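Local structure of leucine-rich repeat protein (Bacteroides thetaiotaomicron, 4ECN) at residues Leu328-Phe333 against Leu352-His357; Ile452-Asn457 against Asp495-Asn500. The protein is of unknown function but, as an extracellular leucine-rich repeat protein, probably binds other proteins through its solenoid. All coordinates share one frame; numbering follows the deposited sequence.

Interaction 1. Residues Leu328-Phe333 against Leu352-His357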
ATOM      1  N   LEU A 328       5.817 -12.234  -6.761  1.00 40.42           N
ATOM      2  CA  LEU A 328       4.991 -11.585  -7.749  1.00 41.00           C
ATOM      3  C   LEU A 328       4.088 -10.544  -7.056  1.00 46.32           C
ATOM      4  O   LEU A 328       3.319 -10.918  -6.161  1.00 45.87           O
ATOM      5  CB  LEU A 328       4.170 -12.632  -8.536  1.00 41.40           C
ATOM      6  CG  LEU A 328       3.069 -12.125  -9.474  1.00 45.42           C
ATOM      7  CD1 LEU A 328       3.633 -11.281 -10.574  1.00 44.58           C
ATOM      8  CD2 LEU A 328       2.343 -13.273 -10.080  1.00 50.82           C
ATOM      9  N   SER A 329       4.191  -9.245  -7.474  1.00 42.59           N
ATOM     10  CA  SER A 329       3.334  -8.180  -6.942  1.00 42.74           C
ATOM     11  C   SER A 329       2.650  -7.430  -8.078  1.00 47.27           C
ATOM     12  O   SER A 329       3.317  -6.809  -8.909  1.00 47.46           O
ATOM     13  CB  SER A 329       4.110  -7.204  -6.051  1.00 45.62           C
ATOM     14  OG  SER A 329       3.241  -6.203  -5.543  1.00 52.01           O
ATOM     15  N   LEU A 330       1.319  -7.487  -8.115  1.00 43.21           N
ATOM     16  CA  LEU A 330       0.537  -6.773  -9.127  1.00 42.02           C
ATOM     17  C   LEU A 330       0.078  -5.418  -8.577  1.00 45.01           C
ATOM     18  O   LEU A 330      -0.626  -4.680  -9.263  1.00 45.67           O
ATOM     19  CB  LEU A 330      -0.658  -7.609  -9.590  1.00 42.19           C
ATOM     20  CG  LEU A 330      -0.347  -8.994 -10.138  1.00 47.84           C
ATOM     21  CD1 LEU A 330      -1.604  -9.667 -10.595  1.00 48.44           C
ATOM     22  CD2 LEU A 330       0.672  -8.946 -11.297  1.00 51.45           C
ATOM     23  N   ALA A 331       0.505  -5.084  -7.351  1.00 40.08           N
ATOM     24  CA  ALA A 331       0.175  -3.834  -6.681  1.00 39.11           C
ATOM     25  C   ALA A 331       0.690  -2.623  -7.479  1.00 43.44           C
ATOM     26  O   ALA A 331       1.838  -2.633  -7.938  1.00 42.41           O
ATOM     27  CB  ALA A 331       0.767  -3.830  -5.278  1.00 39.15           C
ATOM     28  N   GLY A 332      -0.179  -1.610  -7.624  1.00 40.05           N
ATOM     29  CA  GLY A 332       0.109  -0.348  -8.295  1.00 39.52           C
ATOM     30  C   GLY A 332      -0.227  -0.269  -9.768  1.00 46.42           C
ATOM     31  O   GLY A 332      -0.419   0.831 -10.288  1.00 48.21           O
ATOM     32  N   PHE A 333      -0.337  -1.412 -10.452  1.00 43.11           N
ATOM     33  CA  PHE A 333      -0.566  -1.453 -11.899  1.00 42.88           C
ATOM     34  C   PHE A 333      -1.999  -1.216 -12.325  1.00 50.43           C
ATOM     35  O   PHE A 333      -2.218  -0.745 -13.448  1.00 50.24           O
ATOM     36  CB  PHE A 333      -0.144  -2.801 -12.455  1.00 43.70           C
ATOM     37  CG  PHE A 333       1.345  -2.980 -12.443  1.00 43.24           C
ATOM     38  CD1 PHE A 333       2.151  -2.267 -13.323  1.00 44.50           C
ATOM     39  CD2 PHE A 333       1.938  -3.905 -11.605  1.00 44.06           C
ATOM     40  CE1 PHE A 333       3.523  -2.450 -13.335  1.00 44.83           C
ATOM     41  CE2 PHE A 333       3.312  -4.093 -11.622  1.00 46.91           C
ATOM     42  CZ  PHE A 333       4.095  -3.363 -12.488  1.00 44.85           C
ATOM     43  N   LEU A 352       3.216 -13.272  -2.768  1.00 39.42           N
ATOM     44  CA  LEU A 352       2.238 -13.017  -3.827  1.00 39.18           C
ATOM     45  C   LEU A 352       1.297 -11.937  -3.370  1.00 43.50           C
ATOM     46  O   LEU A 352       0.725 -12.036  -2.288  1.00 43.99           O
ATOM     47  CB  LEU A 352       1.482 -14.309  -4.185  1.00 39.51           C
ATOM     48  CG  LEU A 352       0.352 -14.204  -5.196  1.00 42.61           C
ATOM     49  CD1 LEU A 352       0.852 -13.691  -6.543  1.00 41.83           C
ATOM     50  CD2 LEU A 352      -0.333 -15.540  -5.355  1.00 43.13           C
ATOM     51  N   SER A 353       1.139 -10.905  -4.194  1.00 38.98           N
ATOM     52  CA  SER A 353       0.385  -9.722  -3.833  1.00 37.77           C
ATOM     53  C   SER A 353      -0.440  -9.152  -5.035  1.00 44.38           C
ATOM     54  O   SER A 353       0.116  -8.868  -6.098  1.00 45.20           O
ATOM     55  CB  SER A 353       1.384  -8.696  -3.322  1.00 39.09           C
ATOM     56  OG  SER A 353       0.755  -7.477  -2.993  1.00 51.63           O
ATOM     57  N   PHE A 354      -1.771  -9.004  -4.849  1.00 41.73           N
ATOM     58  CA  PHE A 354      -2.734  -8.488  -5.838  1.00 41.39           C
ATOM     59  C   PHE A 354      -3.241  -7.084  -5.475  1.00 46.39           C
ATOM     60  O   PHE A 354      -3.925  -6.420  -6.268  1.00 46.62           O
ATOM     61  CB  PHE A 354      -3.928  -9.446  -5.944  1.00 43.06           C
ATOM     62  CG  PHE A 354      -3.537 -10.842  -6.355  1.00 44.34           C
ATOM     63  CD1 PHE A 354      -3.239 -11.140  -7.685  1.00 46.38           C
ATOM     64  CD2 PHE A 354      -3.484 -11.868  -5.421  1.00 46.38           C
ATOM     65  CE1 PHE A 354      -2.882 -12.435  -8.068  1.00 47.08           C
ATOM     66  CE2 PHE A 354      -3.162 -13.176  -5.812  1.00 49.44           C
ATOM     67  CZ  PHE A 354      -2.859 -13.449  -7.132  1.00 47.24           C
ATOM     68  N   GLY A 355      -2.904  -6.658  -4.271  1.00 42.99           N
ATOM     69  CA  GLY A 355      -3.279  -5.365  -3.719  1.00 43.11           C
ATOM     70  C   GLY A 355      -2.651  -5.170  -2.364  1.00 47.82           C
ATOM     71  O   GLY A 355      -2.114  -6.128  -1.806  1.00 49.09           O
ATOM     72  N   THR A 356      -2.733  -3.942  -1.811  1.00 43.85           N
ATOM     73  CA  THR A 356      -2.111  -3.558  -0.530  1.00 43.14           C
ATOM     74  C   THR A 356      -2.856  -2.385   0.080  1.00 47.29           C
ATOM     75  O   THR A 356      -3.420  -1.563  -0.637  1.00 48.26           O
ATOM     76  CB  THR A 356      -0.640  -3.219  -0.811  1.00 49.03           C
ATOM     77  OG1 THR A 356       0.071  -4.440  -0.906  1.00 52.10           O
ATOM     78  CG2 THR A 356       0.001  -2.413   0.222  1.00 46.67           C
ATOM     79  N   HIS A 357      -2.855  -2.306   1.409  1.00 42.34           N
ATOM     80  CA  HIS A 357      -3.467  -1.201   2.135  1.00 40.84           C
ATOM     81  C   HIS A 357      -2.721   0.121   1.859  1.00 43.67           C
ATOM     82  O   HIS A 357      -3.299   1.196   2.007  1.00 43.67           O
ATOM     83  CB  HIS A 357      -3.497  -1.505   3.645  1.00 40.84           C
ATOM     84  CG  HIS A 357      -2.160  -1.796   4.227  1.00 43.39           C
ATOM     85  ND1 HIS A 357      -1.647  -3.072   4.231  1.00 45.39           N
ATOM     86  CD2 HIS A 357      -1.259  -0.957   4.787  1.00 44.26           C
ATOM     87  CE1 HIS A 357      -0.445  -2.972   4.783  1.00 44.32           C
ATOM     88  NE2 HIS A 357      -0.180  -1.720   5.149  1.00 44.00           N
TER

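Interaction 2. Residues Ile452-Asn457 against Asp495-Asn500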
ATOM      1  N   ILE A 452       3.530 -15.343   2.216  1.00 47.71           N
ATOM      2  CA  ILE A 452       2.686 -14.158   2.366  1.00 47.04           C
ATOM      3  C   ILE A 452       1.813 -13.966   1.113  1.00 52.74           C
ATOM      4  O   ILE A 452       2.339 -14.015   0.002  1.00 54.09           O
ATOM      5  CB  ILE A 452       3.598 -12.915   2.617  1.00 48.91           C
ATOM      6  CG1 ILE A 452       4.486 -13.076   3.864  1.00 48.96           C
ATOM      7  CG2 ILE A 452       2.786 -11.647   2.725  1.00 47.68           C
ATOM      8  CD1 ILE A 452       5.640 -12.179   3.862  1.00 54.85           C
ATOM      9  N   ILE A 453       0.486 -13.744   1.299  1.00 48.48           N
ATOM     10  CA  ILE A 453      -0.473 -13.486   0.215  1.00 46.66           C
ATOM     11  C   ILE A 453      -1.284 -12.215   0.600  1.00 48.85           C
ATOM     12  O   ILE A 453      -1.821 -12.130   1.703  1.00 47.57           O
ATOM     13  CB  ILE A 453      -1.371 -14.706  -0.163  1.00 49.22           C
ATOM     14  CG1 ILE A 453      -2.089 -14.479  -1.499  1.00 48.87           C
ATOM     15  CG2 ILE A 453      -2.336 -15.143   0.936  1.00 49.71           C
ATOM     16  CD1 ILE A 453      -2.500 -15.740  -2.204  1.00 56.75           C
ATOM     17  N   TYR A 454      -1.296 -11.215  -0.300  1.00 45.22           N
ATOM     18  CA  TYR A 454      -1.990  -9.946  -0.106  1.00 45.31           C
ATOM     19  C   TYR A 454      -3.015  -9.702  -1.215  1.00 48.86           C
ATOM     20  O   TYR A 454      -2.697  -9.766  -2.406  1.00 47.46           O
ATOM     21  CB  TYR A 454      -0.989  -8.767  -0.057  1.00 47.03           C
ATOM     22  CG  TYR A 454      -0.403  -8.396   1.297  1.00 50.65           C
ATOM     23  CD1 TYR A 454       0.304  -9.324   2.051  1.00 53.34           C
ATOM     24  CD2 TYR A 454      -0.397  -7.077   1.736  1.00 51.57           C
ATOM     25  CE1 TYR A 454       0.890  -8.976   3.270  1.00 53.63           C
ATOM     26  CE2 TYR A 454       0.190  -6.717   2.952  1.00 52.40           C
ATOM     27  CZ  TYR A 454       0.855  -7.666   3.704  1.00 58.32           C
ATOM     28  OH  TYR A 454       1.418  -7.329   4.917  1.00 58.35           O
ATOM     29  N   PHE A 455      -4.270  -9.479  -0.793  1.00 45.18           N
ATOM     30  CA  PHE A 455      -5.434  -9.091  -1.590  1.00 43.38           C
ATOM     31  C   PHE A 455      -5.968  -7.832  -1.044  1.00 48.52           C
ATOM     32  O   PHE A 455      -6.194  -7.764   0.165  1.00 48.88           O
ATOM     33  CB  PHE A 455      -6.535 -10.145  -1.576  1.00 44.91           C
ATOM     34  CG  PHE A 455      -6.178 -11.562  -1.909  1.00 46.22           C
ATOM     35  CD1 PHE A 455      -6.244 -12.019  -3.219  1.00 49.42           C
ATOM     36  CD2 PHE A 455      -5.904 -12.477  -0.902  1.00 47.51           C
ATOM     37  CE1 PHE A 455      -5.974 -13.350  -3.523  1.00 50.96           C
ATOM     38  CE2 PHE A 455      -5.645 -13.807  -1.202  1.00 51.28           C
ATOM     39  CZ  PHE A 455      -5.671 -14.234  -2.513  1.00 50.17           C
ATOM     40  N   ALA A 456      -6.190  -6.824  -1.873  1.00 45.35           N
ATOM     41  CA  ALA A 456      -6.769  -5.590  -1.358  1.00 44.88           C
ATOM     42  C   ALA A 456      -7.354  -4.759  -2.472  1.00 47.48           C
ATOM     43  O   ALA A 456      -6.914  -4.856  -3.619  1.00 46.38           O
ATOM     44  CB  ALA A 456      -5.735  -4.779  -0.588  1.00 45.33           C
ATOM     45  N   ASN A 457      -8.377  -3.962  -2.116  1.00 44.49           N
ATOM     46  CA  ASN A 457      -9.096  -2.990  -2.940  1.00 44.36           C
ATOM     47  C   ASN A 457      -9.555  -3.590  -4.254  1.00 48.84           C
ATOM     48  O   ASN A 457      -9.378  -2.974  -5.313  1.00 47.57           O
ATOM     49  CB  ASN A 457      -8.210  -1.794  -3.199  1.00 44.36           C
ATOM     50  CG  ASN A 457      -7.403  -1.372  -2.009  1.00 54.20           C
ATOM     51  OD1 ASN A 457      -7.939  -0.903  -1.003  1.00 54.74           O
ATOM     52  ND2 ASN A 457      -6.098  -1.559  -2.099  1.00 42.40           N
ATOM     53  N   ASP A 495       1.036 -15.175   6.636  1.00 47.65           N
ATOM     54  CA  ASP A 495       0.446 -13.845   6.507  1.00 46.53           C
ATOM     55  C   ASP A 495      -0.518 -13.767   5.360  1.00 48.87           C
ATOM     56  O   ASP A 495      -0.174 -14.170   4.254  1.00 48.08           O
ATOM     57  CB  ASP A 495       1.540 -12.794   6.321  1.00 47.92           C
ATOM     58  CG  ASP A 495       2.346 -12.512   7.573  1.00 59.57           C
ATOM     59  OD1 ASP A 495       2.956 -13.466   8.118  1.00 59.00           O
ATOM     60  OD2 ASP A 495       2.413 -11.333   7.975  1.00 67.64           O
ATOM     61  N   VAL A 496      -1.741 -13.244   5.631  1.00 45.68           N
ATOM     62  CA  VAL A 496      -2.827 -13.033   4.652  1.00 44.97           C
ATOM     63  C   VAL A 496      -3.435 -11.677   4.890  1.00 49.69           C
ATOM     64  O   VAL A 496      -3.644 -11.302   6.045  1.00 51.17           O
ATOM     65  CB  VAL A 496      -3.934 -14.125   4.660  1.00 48.38           C
ATOM     66  CG1 VAL A 496      -5.013 -13.831   3.619  1.00 47.41           C
ATOM     67  CG2 VAL A 496      -3.354 -15.520   4.445  1.00 48.88           C
ATOM     68  N   GLU A 497      -3.712 -10.943   3.795  1.00 44.59           N
ATOM     69  CA  GLU A 497      -4.402  -9.661   3.802  1.00 43.13           C
ATOM     70  C   GLU A 497      -5.551  -9.701   2.808  1.00 46.93           C
ATOM     71  O   GLU A 497      -5.367 -10.059   1.643  1.00 46.46           O
ATOM     72  CB  GLU A 497      -3.462  -8.487   3.500  1.00 43.63           C
ATOM     73  CG  GLU A 497      -4.150  -7.122   3.441  1.00 45.52           C
ATOM     74  CD  GLU A 497      -3.211  -5.931   3.464  1.00 72.27           C
ATOM     75  OE1 GLU A 497      -2.539  -5.716   4.504  1.00 68.03           O
ATOM     76  OE2 GLU A 497      -3.185  -5.181   2.462  1.00 71.96           O
ATOM     77  N   LEU A 498      -6.744  -9.352   3.310  1.00 42.27           N
ATOM     78  CA  LEU A 498      -8.005  -9.195   2.606  1.00 40.50           C
ATOM     79  C   LEU A 498      -8.567  -7.847   3.000  1.00 43.15           C
ATOM     80  O   LEU A 498      -9.536  -7.758   3.733  1.00 42.70           O
ATOM     81  CB  LEU A 498      -8.957 -10.354   2.922  1.00 40.60           C
ATOM     82  CG  LEU A 498      -8.907 -11.550   1.999  1.00 44.10           C
ATOM     83  CD1 LEU A 498      -9.663 -12.686   2.592  1.00 45.58           C
ATOM     84  CD2 LEU A 498      -9.484 -11.231   0.643  1.00 40.32           C
ATOM     85  N   TYR A 499      -7.894  -6.792   2.567  1.00 41.21           N
ATOM     86  CA  TYR A 499      -8.182  -5.404   2.917  1.00 40.79           C
ATOM     87  C   TYR A 499      -9.115  -4.750   1.919  1.00 47.87           C
ATOM     88  O   TYR A 499      -8.931  -4.884   0.712  1.00 50.53           O
ATOM     89  CB  TYR A 499      -6.855  -4.616   2.979  1.00 40.23           C
ATOM     90  CG  TYR A 499      -7.006  -3.157   3.351  1.00 41.01           C
ATOM     91  CD1 TYR A 499      -7.216  -2.775   4.670  1.00 42.54           C
ATOM     92  CD2 TYR A 499      -6.922  -2.157   2.387  1.00 40.67           C
ATOM     93  CE1 TYR A 499      -7.406  -1.440   5.012  1.00 42.33           C
ATOM     94  CE2 TYR A 499      -7.068  -0.814   2.725  1.00 40.52           C
ATOM     95  CZ  TYR A 499      -7.298  -0.458   4.044  1.00 49.26           C
ATOM     96  OH  TYR A 499      -7.470   0.864   4.407  1.00 53.75           O
ATOM     97  N   ASN A 500     -10.090  -4.012   2.430  1.00 43.01           N
ATOM     98  CA  ASN A 500     -11.009  -3.186   1.661  1.00 43.35           C
ATOM     99  C   ASN A 500     -11.518  -3.862   0.360  1.00 48.90           C
ATOM    100  O   ASN A 500     -11.230  -3.367  -0.727  1.00 48.18           O
ATOM    101  CB  ASN A 500     -10.298  -1.858   1.308  1.00 42.73           C
ATOM    102  CG  ASN A 500     -11.144  -0.801   0.641  1.00 51.35           C
ATOM    103  OD1 ASN A 500     -12.344  -0.631   0.929  1.00 44.46           O
ATOM    104  ND2 ASN A 500     -10.521  -0.081  -0.276  1.00 34.60           N
TER

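Interaction 1. Residues Leu328-Phe333 against Leu352-His357
Leu330 and Phe354 run side by side, and a methyl of the leucine, CD1, meets the ring of Phe354 at its edge, close to the ring plane, 3.6 Å from CD1 of the phenylalanine. Both first torsions set CG anti to the carbonyl carbon (chi1 -56° and -59°), which keeps the two groups level. Two residues earlier, Leu328 and Leu352 lie alongside each other with almost the same torsions, and CD2 of Leu328 rests 3.9 Å from CD1 of Leu352. Ser329 and Ser353 lie on the other face of the sheet, their OG atoms 3.8 Å apart. Two backbone bonds hold this register: Ser353 N to Leu328 O at 2.9 Å, and the nearly straight Leu330 N to Ser353 O at 2.7 Å. Farther out, Leu281 packs on Leu330 and Trp302 on Leu328. Beyond the strand ends, the carboxylate of Glu359 accepts from Gly332 N through OE2 and from Thr356 N through OE1, so one side chain ties both turns together. Short parallel strands in register, with leucines and phenylalanines stacked row on row on one face, are typical of successive turns of a leucine-rich repeat solenoid.

Interaction 2. Residues Ile452-Asn457 against Asp495-Asn500
Phe455 N donates to Glu497 O at 2.7 Å, the shortest of five backbone bonds that zip strands 452-456 and 495-499 into neighbouring parallel rungs of the leucine-rich repeat sheet, the two strands of a beta-alpha-beta unit with helix 475-480 between them. On the apolar face, CG2 of Ile453 touches CG2 of Val496 at 3.7 Å, and CD2 of Leu498 comes against CB of Phe455 at 3.8 Å. The other face is more polar. There Glu497 CB sits over one face of the Tyr454 ring, 3.9 Å from its centroid and offset toward the rim, a CH-pi contact. With CG anti to the backbone N (chi1 178°), the glutamate chain continues past the ring, and its carboxylate, turned 45° from the ring plane, flanks CD2 and CE2. OE1 is bonded to His357 ND1, which would help fix the carboxylate's rotation. CG1 and CG2 of Ile452 run beside CB of Asp495, whose OD1 makes a salt bridge with Arg384. Farther along, CB of Ala456 meets CB of Tyr499 at 3.7 Å. Just past the strand ends, a side-chain link joins two asparagines whose amide planes stand 69° apart: while Asn457 ND2 reaches Thr356 O and Glu359 OE1, Asn457 OD1 accepts from Asn500 ND2 at 2.8 Å, on a lone pair in the carbonyl plane.

Interactions 1 and 2 lie in one sheet, their centres about 9 Å apart, because strands 351-353 and 452-456 are neighbours and make the four segments consecutive rungs. Phe354 N lies 2.7 Å from Tyr454 O, a probable backbone hydrogen bond across the seam, and the rings of Phe354 and Phe455 meet with planes about 15° apart, carrying the apolar layer from one contact into the other. On the opposite face, His357 ND1 is 2.8 Å from Glu497 OE1, so the end of 352-357 reaches past the intervening strand to the far strand of interaction 2. The bound sodium ion, at Gln314 and Val317, lies on the side of interaction 1, about 9 Å from the Ser329 side chain.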